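Local coordinates for packaging protein UL32 (Human herpesvirus 8 type M, PDB 6XF9) that forms a pentameric ring required for herpesviral genome packaging and is thought to guide new capsids to nuclear replication compartments, at residues I229-T234 / Q275-M280; L7-R12 / A96-E101; Q313-E318 / M343-D348; L83-C88 / D383-L388. One frame throughout, in Å; residues are numbered along the deposited sequence.

Contact 1 (I229-T234 / Q275-M280)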
# COMPACT_ATOMS: atom_id res chain seq x y z
N ILE D 229 46.52 8.78 22.33
CA ILE D 229 46.25 8.35 23.70
C ILE D 229 46.30 9.53 24.67
O ILE D 229 45.47 9.63 25.59
CB ILE D 229 47.26 7.27 24.11
CG1 ILE D 229 47.14 6.06 23.19
CG2 ILE D 229 47.05 6.85 25.55
CD1 ILE D 229 48.05 4.96 23.56
N ASP D 230 47.25 10.45 24.47
CA ASP D 230 47.37 11.61 25.35
C ASP D 230 46.13 12.50 25.27
O ASP D 230 45.48 12.77 26.28
CB ASP D 230 48.62 12.41 24.99
CG ASP D 230 48.77 13.68 25.83
OD1 ASP D 230 48.07 13.83 26.86
OD2 ASP D 230 49.61 14.55 25.46
N ILE D 231 45.81 12.96 24.06
CA ILE D 231 44.73 13.93 23.88
C ILE D 231 43.40 13.37 24.34
O ILE D 231 42.59 14.08 24.94
CB ILE D 231 44.68 14.39 22.41
CG1 ILE D 231 45.87 15.29 22.10
CG2 ILE D 231 43.35 15.07 22.09
CD1 ILE D 231 46.25 15.28 20.66
N TRP D 232 43.13 12.09 24.04
CA TRP D 232 41.81 11.55 24.34
C TRP D 232 41.65 11.15 25.80
O TRP D 232 40.54 11.19 26.33
CB TRP D 232 41.48 10.37 23.42
CG TRP D 232 41.06 10.86 22.09
CD1 TRP D 232 41.87 11.22 21.06
CD2 TRP D 232 39.71 11.12 21.65
NE1 TRP D 232 41.12 11.67 20.00
CE2 TRP D 232 39.79 11.61 20.33
CE3 TRP D 232 38.45 10.97 22.23
CZ2 TRP D 232 38.66 11.95 19.59
CZ3 TRP D 232 37.32 11.31 21.50
CH2 TRP D 232 37.44 11.80 20.19
N SER D 233 42.74 10.81 26.49
CA SER D 233 42.59 10.54 27.92
C SER D 233 42.51 11.82 28.73
O SER D 233 41.81 11.87 29.74
CB SER D 233 43.74 9.69 28.43
OG SER D 233 44.98 10.27 28.05
N THR D 234 43.18 12.90 28.28
CA THR D 234 43.09 14.12 29.06
C THR D 234 41.75 14.82 28.85
O THR D 234 41.34 15.59 29.71
CB THR D 234 44.24 15.10 28.74
OG1 THR D 234 44.30 15.41 27.34
CG2 THR D 234 45.58 14.44 29.12
N GLN D 275 33.68 13.55 26.22
CA GLN D 275 33.44 13.19 24.83
C GLN D 275 34.59 13.58 23.92
O GLN D 275 34.49 13.38 22.70
CB GLN D 275 32.16 13.87 24.32
CG GLN D 275 30.86 13.25 24.75
CD GLN D 275 29.67 13.95 24.16
OE1 GLN D 275 29.28 13.69 23.02
NE2 GLN D 275 29.08 14.86 24.91
N GLY D 276 35.66 14.17 24.45
CA GLY D 276 36.86 14.43 23.68
C GLY D 276 36.63 15.40 22.54
O GLY D 276 35.55 15.98 22.39
N PRO D 277 37.66 15.61 21.71
CA PRO D 277 37.53 16.52 20.57
C PRO D 277 36.73 15.85 19.46
O PRO D 277 37.15 15.79 18.30
CB PRO D 277 38.99 16.78 20.17
CG PRO D 277 39.70 15.52 20.57
CD PRO D 277 38.94 14.90 21.72
N CYS D 278 35.56 15.33 19.82
CA CYS D 278 34.77 14.48 18.94
C CYS D 278 34.19 15.25 17.76
O CYS D 278 33.73 14.61 16.81
CB CYS D 278 33.63 13.81 19.72
SG CYS D 278 32.49 14.96 20.54
N LEU D 279 34.22 16.58 17.77
CA LEU D 279 33.79 17.36 16.63
C LEU D 279 34.80 17.34 15.50
O LEU D 279 34.63 18.08 14.52
CB LEU D 279 33.47 18.80 17.04
CG LEU D 279 32.32 18.93 18.03
CD1 LEU D 279 32.11 20.37 18.46
CD2 LEU D 279 31.04 18.38 17.42
N MET D 280 35.87 16.54 15.65
CA MET D 280 36.80 16.25 14.57
C MET D 280 36.65 14.84 14.01
O MET D 280 37.39 14.47 13.09
CB MET D 280 38.24 16.45 15.04
CG MET D 280 38.66 17.88 15.16
SD MET D 280 40.20 17.94 16.06
CE MET D 280 41.38 17.45 14.81
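The CD-CG edge of a proline ring leaning on an indole face is the striking feature here: Pro277 CD sits 3.5 Å from the centroid of the Trp232 six-membered ring, only 8° off its normal, a CH-pi contact. The nearest single carbons are Trp232 CZ2 and Pro277 CD, 3.6 Å apart. Proline suits the place because the CD hydrogens, made slightly positive by the adjoining amide nitrogen, favour an aromatic face. Pro277 is also the centre of an inverse gamma turn, a tight bend in the loop beside the helix.

Trp232 holds CG anti to its carbonyl carbon (chi1 -79°), which sends the indole out from helix 225-235 to the loop. Its far rim meets backbone: CZ3 lies 3.8 Å from Gly276 CA. Glycine fits twice over, since its phi is positive (63°) and it has no side chain between backbone and indole. On the same helix, Ile231 CG2 touches Pro277 CG at 4.0 Å, adding a branched aliphatic flank.

Trp89, at the start of helix 89-106, meets Trp232 edge-to-face and also packs on Ile231 and Pro277. Leu21 of helix 14-22 touches both of those residues, while Leu26 of strand 26-27 lies against Cys278.

Contact 2 (L7-R12 / A96-E101)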
# COMPACT_ATOMS: atom_id res chain seq x y z
N LEU D 7 54.61 12.91 12.97
CA LEU D 7 54.44 13.30 14.36
C LEU D 7 55.10 14.65 14.65
O LEU D 7 54.47 15.54 15.25
CB LEU D 7 55.00 12.20 15.24
CG LEU D 7 54.88 12.32 16.75
CD1 LEU D 7 53.54 12.88 17.15
CD2 LEU D 7 55.09 10.91 17.33
N GLY D 8 56.31 14.85 14.12
CA GLY D 8 56.99 16.13 14.31
C GLY D 8 56.17 17.31 13.83
O GLY D 8 56.18 18.37 14.47
N THR D 9 55.46 17.16 12.71
CA THR D 9 54.65 18.26 12.20
C THR D 9 53.55 18.61 13.19
O THR D 9 53.19 19.78 13.38
CB THR D 9 54.03 17.90 10.85
OG1 THR D 9 54.92 17.08 10.08
CG2 THR D 9 53.74 19.18 10.08
N ILE D 10 52.99 17.58 13.84
CA ILE D 10 51.97 17.79 14.86
C ILE D 10 52.56 18.52 16.05
O ILE D 10 51.96 19.47 16.58
CB ILE D 10 51.35 16.44 15.29
CG1 ILE D 10 50.43 15.90 14.18
CG2 ILE D 10 50.58 16.63 16.59
CD1 ILE D 10 50.22 14.42 14.25
N THR D 11 53.74 18.07 16.50
CA THR D 11 54.38 18.63 17.69
C THR D 11 54.73 20.11 17.52
O THR D 11 54.43 20.92 18.41
CB THR D 11 55.65 17.83 18.01
OG1 THR D 11 55.32 16.60 18.67
CG2 THR D 11 56.55 18.63 18.90
N ARG D 12 55.30 20.51 16.38
CA ARG D 12 55.74 21.90 16.28
C ARG D 12 54.58 22.89 16.30
O ARG D 12 54.72 24.00 16.83
CB ARG D 12 56.63 22.10 15.08
CG ARG D 12 55.99 22.47 13.81
CD ARG D 12 57.13 22.62 12.84
NE ARG D 12 57.71 21.29 12.74
CZ ARG D 12 58.41 20.84 11.71
NH1 ARG D 12 58.64 21.64 10.67
NH2 ARG D 12 58.88 19.59 11.72
N ALA D 96 45.12 18.67 9.80
CA ALA D 96 45.24 20.00 10.41
C ALA D 96 46.70 20.40 10.54
O ALA D 96 47.10 21.46 10.05
CB ALA D 96 44.58 20.01 11.79
N ALA D 97 47.51 19.53 11.16
CA ALA D 97 48.92 19.82 11.35
C ALA D 97 49.62 20.09 10.03
O ALA D 97 50.30 21.11 9.86
CB ALA D 97 49.60 18.66 12.08
N ASP D 98 49.42 19.22 9.04
CA ASP D 98 50.11 19.38 7.78
C ASP D 98 49.60 20.60 7.01
O ASP D 98 50.32 21.11 6.14
CB ASP D 98 49.99 18.13 6.91
CG ASP D 98 50.45 16.84 7.63
OD1 ASP D 98 51.24 16.91 8.62
OD2 ASP D 98 50.06 15.74 7.17
N LEU D 99 48.38 21.05 7.29
CA LEU D 99 47.91 22.30 6.68
C LEU D 99 48.57 23.51 7.32
O LEU D 99 48.86 24.49 6.64
CB LEU D 99 46.38 22.39 6.76
CG LEU D 99 45.82 23.58 5.97
CD1 LEU D 99 45.99 23.33 4.51
CD2 LEU D 99 44.37 23.84 6.29
N CYS D 100 48.76 23.50 8.65
CA CYS D 100 49.63 24.49 9.28
C CYS D 100 50.99 24.55 8.60
O CYS D 100 51.43 25.60 8.12
CB CYS D 100 49.83 24.17 10.76
SG CYS D 100 48.72 24.96 11.85
N GLU D 101 51.67 23.41 8.56
CA GLU D 101 53.03 23.38 8.04
C GLU D 101 53.07 23.95 6.63
O GLU D 101 53.93 24.78 6.33
CB GLU D 101 53.53 21.94 8.08
CG GLU D 101 54.90 21.70 7.53
CD GLU D 101 56.01 22.21 8.40
OE1 GLU D 101 55.76 22.66 9.54
OE2 GLU D 101 57.17 22.11 7.94
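This is a steep helix-helix crossing, in which helix 7-12 near the N-terminus lies across the middle of helix 89-106, with Ile10 and Ala97 at its closest point. The segment axes cross at 73° and approach to 8.5 Å. Such close passage needs a small residue, and Ala97 supplies it: its CA is 5.1 Å from the CA of Ile10, and its CB meets Ile10 CG1 at 3.6 Å.

Thr9 adds the next layer. Its CG2 methyl, anti to the backbone N, projects across the aliphatic stem of Glu101, 3.4 Å from Glu101 CB, and at about a right angle to that side chain. The same methyl is 3.7 Å from Asp98 OD1. Threonine suits the site because one branch can be apolar while the other, OG1, turns back in a weak hydrogen bond to Gln6 O. Asp98, buried, has its other oxygen, OD2, hydrogen-bonded to Trp5 N just ahead of the helix, which ties the two chain regions together.

Toward solvent, packing gives way to charge. Arg12 NH1 and Glu101 OE2 form a salt bridge at 3.1 Å. A bend at chi2 (73°) carries the Glu101 carboxylate over to the arginine, and guanidinium and carboxylate planes stand 88° apart, so the pair is not the flat, two-pronged kind.

Helix 14-22 closes the adjoining side: Leu17 packs on Ala96 and Ala97, Leu20 on Ala96, and Glu16 on Cys100, while His13, between the two N-terminal helices, touches Glu101 and Cys100.

Contact 3 (Q313-E318 / M343-D348)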
# COMPACT_ATOMS: atom_id res chain seq x y z
N GLN D 313 43.94 -7.18 9.62
CA GLN D 313 43.61 -8.17 8.60
C GLN D 313 44.17 -9.53 8.96
O GLN D 313 43.60 -10.55 8.54
CB GLN D 313 44.07 -7.76 7.20
CG GLN D 313 43.61 -8.80 6.15
CD GLN D 313 42.08 -9.05 6.12
OE1 GLN D 313 41.62 -10.20 6.07
NE2 GLN D 313 41.28 -7.95 6.11
N THR D 314 45.31 -9.58 9.63
CA THR D 314 45.82 -10.87 10.07
C THR D 314 44.99 -11.41 11.23
O THR D 314 44.69 -12.61 11.27
CB THR D 314 47.29 -10.73 10.46
OG1 THR D 314 48.07 -10.52 9.27
CG2 THR D 314 47.77 -11.96 11.18
N LEU D 315 44.57 -10.53 12.15
CA LEU D 315 43.65 -10.90 13.22
C LEU D 315 42.33 -11.42 12.65
O LEU D 315 41.77 -12.42 13.13
CB LEU D 315 43.41 -9.71 14.14
CG LEU D 315 42.41 -9.85 15.28
CD1 LEU D 315 42.71 -11.04 16.19
CD2 LEU D 315 42.31 -8.55 16.07
N GLN D 316 41.81 -10.76 11.60
CA GLN D 316 40.57 -11.24 10.99
C GLN D 316 40.72 -12.67 10.51
O GLN D 316 39.76 -13.44 10.58
CB GLN D 316 40.15 -10.33 9.84
CG GLN D 316 38.78 -10.70 9.31
CD GLN D 316 38.35 -9.81 8.17
OE1 GLN D 316 39.17 -9.07 7.60
NE2 GLN D 316 37.04 -9.78 7.90
N CYS D 317 41.89 -13.01 9.93
CA CYS D 317 42.17 -14.39 9.53
C CYS D 317 42.28 -15.31 10.74
O CYS D 317 41.84 -16.46 10.69
CB CYS D 317 43.44 -14.46 8.68
SG CYS D 317 43.38 -13.42 7.17
N GLU D 318 42.87 -14.83 11.84
CA GLU D 318 42.95 -15.69 13.01
C GLU D 318 41.56 -15.97 13.55
O GLU D 318 41.25 -17.11 13.92
CB GLU D 318 43.78 -15.06 14.14
CG GLU D 318 45.30 -14.93 13.98
CD GLU D 318 45.99 -14.70 15.35
OE1 GLU D 318 46.66 -13.65 15.55
OE2 GLU D 318 45.77 -15.51 16.27
N MET D 343 48.72 -12.18 18.93
CA MET D 343 49.19 -11.24 17.90
C MET D 343 50.69 -11.01 17.84
O MET D 343 51.15 -9.87 17.90
CB MET D 343 48.46 -9.90 18.04
CG MET D 343 46.95 -10.00 17.94
SD MET D 343 46.14 -8.40 18.10
CE MET D 343 46.82 -7.53 16.69
N PRO D 344 51.48 -12.10 17.74
CA PRO D 344 52.94 -11.92 17.76
C PRO D 344 53.47 -11.19 16.54
O PRO D 344 54.62 -10.71 16.58
CB PRO D 344 53.47 -13.36 17.83
CG PRO D 344 52.31 -14.25 17.43
CD PRO D 344 51.08 -13.42 17.23
N TYR D 345 52.68 -11.10 15.46
CA TYR D 345 53.02 -10.38 14.24
C TYR D 345 53.09 -8.87 14.43
O TYR D 345 53.48 -8.17 13.49
CB TYR D 345 51.99 -10.70 13.15
CG TYR D 345 50.55 -10.81 13.65
CD1 TYR D 345 49.71 -9.69 13.75
CD2 TYR D 345 50.03 -12.04 14.03
CE1 TYR D 345 48.41 -9.82 14.23
CE2 TYR D 345 48.75 -12.17 14.50
CZ TYR D 345 47.93 -11.07 14.60
OH TYR D 345 46.63 -11.24 15.07
N VAL D 346 52.71 -8.36 15.59
CA VAL D 346 52.78 -6.92 15.86
C VAL D 346 54.05 -6.69 16.67
O VAL D 346 54.21 -7.26 17.76
CB VAL D 346 51.53 -6.42 16.60
CG1 VAL D 346 51.64 -4.92 16.89
CG2 VAL D 346 50.26 -6.74 15.83
N SER D 347 54.96 -5.87 16.14
CA SER D 347 56.20 -5.61 16.86
C SER D 347 55.95 -4.60 17.98
O SER D 347 56.20 -4.89 19.16
CB SER D 347 57.29 -5.13 15.90
OG SER D 347 57.25 -3.74 15.70
N ASP D 348 55.47 -3.41 17.63
CA ASP D 348 55.18 -2.36 18.60
C ASP D 348 54.24 -2.89 19.68
O ASP D 348 53.05 -3.14 19.43
CB ASP D 348 54.52 -1.15 17.94
CG ASP D 348 54.36 0.02 18.90
OD1 ASP D 348 54.30 -0.21 20.13
OD2 ASP D 348 54.21 1.18 18.43
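Thr314 O accepts a sound helical bond from Glu318 N at 2.9 Å, and the side chains of these two residues, one turn apart on helix 308-321, both meet Tyr345.

Thr314 takes a ring face. Its CG2 stands over the middle of the Tyr345 ring, 3.5 Å from the centroid and 11° off the normal, a CH-pi contact. Threonine serves well here: the methyl can point at the ring because OG1 is directed back to hydrogen-bond Lys310 O within the helix. Tyr345 CG stands between the backbone N and the carbonyl carbon (chi1 38°), which folds the ring over Met343 CA on its opposite face and clamps it between the helix and its own turn.

Glu318 approaches at the ring edge. Doubtful in length, since OE1 crowds the ring in the model, is the 2.5 Å hydrogen bond from Tyr345 OH to Glu318 OE1, its one such partner across the contact. Leu315 CA packs beside it, 3.5 Å from Tyr345 OH.

Deeper in, Leu315 CD2 meets Met343 SD at 4.3 Å, and both side chains touch Ile355 of helix 349-357.

Met343 to Val346 form a type I beta turn, closed by a 3.2 Å bond from Val346 N to Met343 O. A tyrosine projecting from such a turn docks the loop between helices 329-338 and 349-357 onto helix 308-321.

Contact 4 (L83-C88 / D383-L388)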
# COMPACT_ATOMS: atom_id res chain seq x y z
N LEU D 83 43.39 11.03 0.61
CA LEU D 83 42.72 10.09 -0.27
C LEU D 83 42.98 8.65 0.13
O LEU D 83 42.14 7.77 -0.09
CB LEU D 83 43.19 10.35 -1.70
CG LEU D 83 42.52 9.61 -2.84
CD1 LEU D 83 41.04 9.89 -2.75
CD2 LEU D 83 43.09 10.08 -4.17
N TYR D 84 44.15 8.38 0.72
CA TYR D 84 44.54 7.04 1.13
C TYR D 84 44.56 6.90 2.65
O TYR D 84 45.26 6.05 3.20
CB TYR D 84 45.89 6.67 0.52
CG TYR D 84 45.75 6.38 -0.94
CD1 TYR D 84 45.77 7.38 -1.86
CD2 TYR D 84 45.53 5.09 -1.39
CE1 TYR D 84 45.61 7.11 -3.21
CE2 TYR D 84 45.37 4.82 -2.72
CZ TYR D 84 45.40 5.83 -3.62
OH TYR D 84 45.23 5.57 -4.95
N ALA D 85 43.79 7.73 3.33
CA ALA D 85 43.70 7.69 4.78
C ALA D 85 42.26 7.42 5.22
O ALA D 85 41.31 7.83 4.54
CB ALA D 85 44.18 9.02 5.39
N PRO D 86 42.06 6.72 6.33
CA PRO D 86 40.71 6.49 6.83
C PRO D 86 40.09 7.76 7.35
O PRO D 86 40.74 8.79 7.50
CB PRO D 86 40.90 5.48 7.96
CG PRO D 86 42.33 5.66 8.39
CD PRO D 86 43.08 6.02 7.15
N HIS D 87 38.79 7.71 7.50
CA HIS D 87 37.99 8.78 8.16
C HIS D 87 37.94 8.65 9.80
O HIS D 87 37.34 7.79 10.50
CB HIS D 87 36.54 8.54 7.89
CG HIS D 87 35.98 9.18 6.69
ND1 HIS D 87 35.87 8.52 5.48
CD2 HIS D 87 35.38 10.37 6.52
CE1 HIS D 87 35.27 9.30 4.61
NE2 HIS D 87 34.97 10.43 5.21
N CYS D 88 38.68 9.51 10.42
CA CYS D 88 38.73 9.36 11.87
C CYS D 88 39.27 10.64 12.49
O CYS D 88 39.48 11.64 11.80
CB CYS D 88 39.55 8.14 12.26
SG CYS D 88 41.14 8.07 11.47
N ASP D 383 51.46 2.06 3.65
CA ASP D 383 52.69 2.42 2.97
C ASP D 383 52.73 3.92 2.66
O ASP D 383 53.70 4.60 3.00
CB ASP D 383 52.83 1.61 1.70
CG ASP D 383 52.79 0.12 1.97
OD1 ASP D 383 53.41 -0.33 2.96
OD2 ASP D 383 52.12 -0.61 1.21
N VAL D 384 51.69 4.45 2.00
CA VAL D 384 51.64 5.88 1.73
C VAL D 384 51.78 6.66 3.02
O VAL D 384 52.54 7.63 3.11
CB VAL D 384 50.33 6.26 1.01
CG1 VAL D 384 50.24 7.75 0.87
CG2 VAL D 384 50.25 5.62 -0.35
N LEU D 385 51.05 6.25 4.04
CA LEU D 385 50.94 7.10 5.22
C LEU D 385 52.24 7.10 6.02
O LEU D 385 52.60 8.12 6.61
CB LEU D 385 49.78 6.65 6.09
CG LEU D 385 48.37 6.88 5.55
CD1 LEU D 385 47.38 6.72 6.72
CD2 LEU D 385 48.23 8.25 4.86
N PHE D 386 52.93 5.96 6.08
CA PHE D 386 53.94 5.78 7.11
C PHE D 386 55.33 5.40 6.63
O PHE D 386 56.27 5.48 7.43
CB PHE D 386 53.47 4.77 8.16
CG PHE D 386 52.59 5.39 9.20
CD1 PHE D 386 53.12 6.27 10.13
CD2 PHE D 386 51.23 5.19 9.20
CE1 PHE D 386 52.32 6.90 11.06
CE2 PHE D 386 50.42 5.80 10.13
CZ PHE D 386 50.97 6.65 11.06
N ARG D 387 55.51 5.01 5.38
CA ARG D 387 56.85 4.72 4.89
C ARG D 387 57.50 5.97 4.31
O ARG D 387 56.85 6.78 3.64
CB ARG D 387 56.80 3.61 3.85
CG ARG D 387 56.42 2.32 4.51
CD ARG D 387 56.97 1.13 3.81
NE ARG D 387 56.72 -0.05 4.63
CZ ARG D 387 57.50 -0.42 5.65
NH1 ARG D 387 58.56 0.32 5.96
NH2 ARG D 387 57.22 -1.51 6.35
N LEU D 388 58.80 6.10 4.60
CA LEU D 388 59.55 7.27 4.19
C LEU D 388 59.74 7.23 2.68
O LEU D 388 60.32 6.27 2.16
CB LEU D 388 60.90 7.29 4.90
CG LEU D 388 61.75 8.56 4.72
CD1 LEU D 388 62.56 8.83 5.99
CD2 LEU D 388 62.62 8.54 3.42
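Leu385 spreads its two methyls against the loop 83-88. With CG anti to the carbonyl carbon (chi1 -70°), the side chain leaves helix 382-386 toward the loop, and its fork straddles the Ala85 methyl: Ala85 CB lies 4.2 Å from Leu385 CD2, and CD1 is as near. CD1 also comes to 4.4 Å from Pro86 CD, while Leu385 CG sits 4.0 Å from Tyr84 O. A leucine suits this position because one branched group can fill the ground before three consecutive residues, and alanine, having only a methyl, lets the fork settle close to the main chain.

Tyr84 behaves differently. Its CB faces the helix and lies 4.5 Å from Val384 CB, but chi1 of -74° swings the ring away, so little beyond the stem takes part. The ring instead meets Phe80 at an inclination of about 35°, and its buried OH is satisfied by the backbone N of Thr411.

The two partners are far apart in sequence: the loop joins helices 71-83 and 89-106, and the short helix ends as Arg387 leaves helical geometry. Pro86 also packs on Leu302 and Ala303 of helix 297-304, close to the zinc site of Cys296, Cys299, His366 and Cys373; its rigid ring suits an extended piece of chain running past that site.

Val384, a compact branched residue, turns its CB toward the stem of Tyr84. Its side chain also touches Phe80 and Phe81, and Leu385 shares Phe81.

Contacts 2 and 4 interlock along the chain, their segments alternating, whereas contacts 1 and 3 both fall within the long span between residues 88 and 383. Helix 89-106 follows directly on the loop of contact 4 and carries residues 96-101 of contact 2. Its Thr92 OG1 lies within hydrogen-bonding distance of Cys88 O of contact 4 and Met280 O of contact 1, two acceptors for its one proton. Trp5 bridges contacts 2 and 4, giving its N to Asp98 and stacking edge-to-face with Phe386. Between side chains, Pro86 of contact 4 is about 6 Å from zinc ligand Cys299, Leu315 of contact 3 about 7 Å from His366 and Trp232 of contact 1 about 10 Å from Cys296, all of one site; Asp98 of contact 2 is about 11 Å from His130 of another.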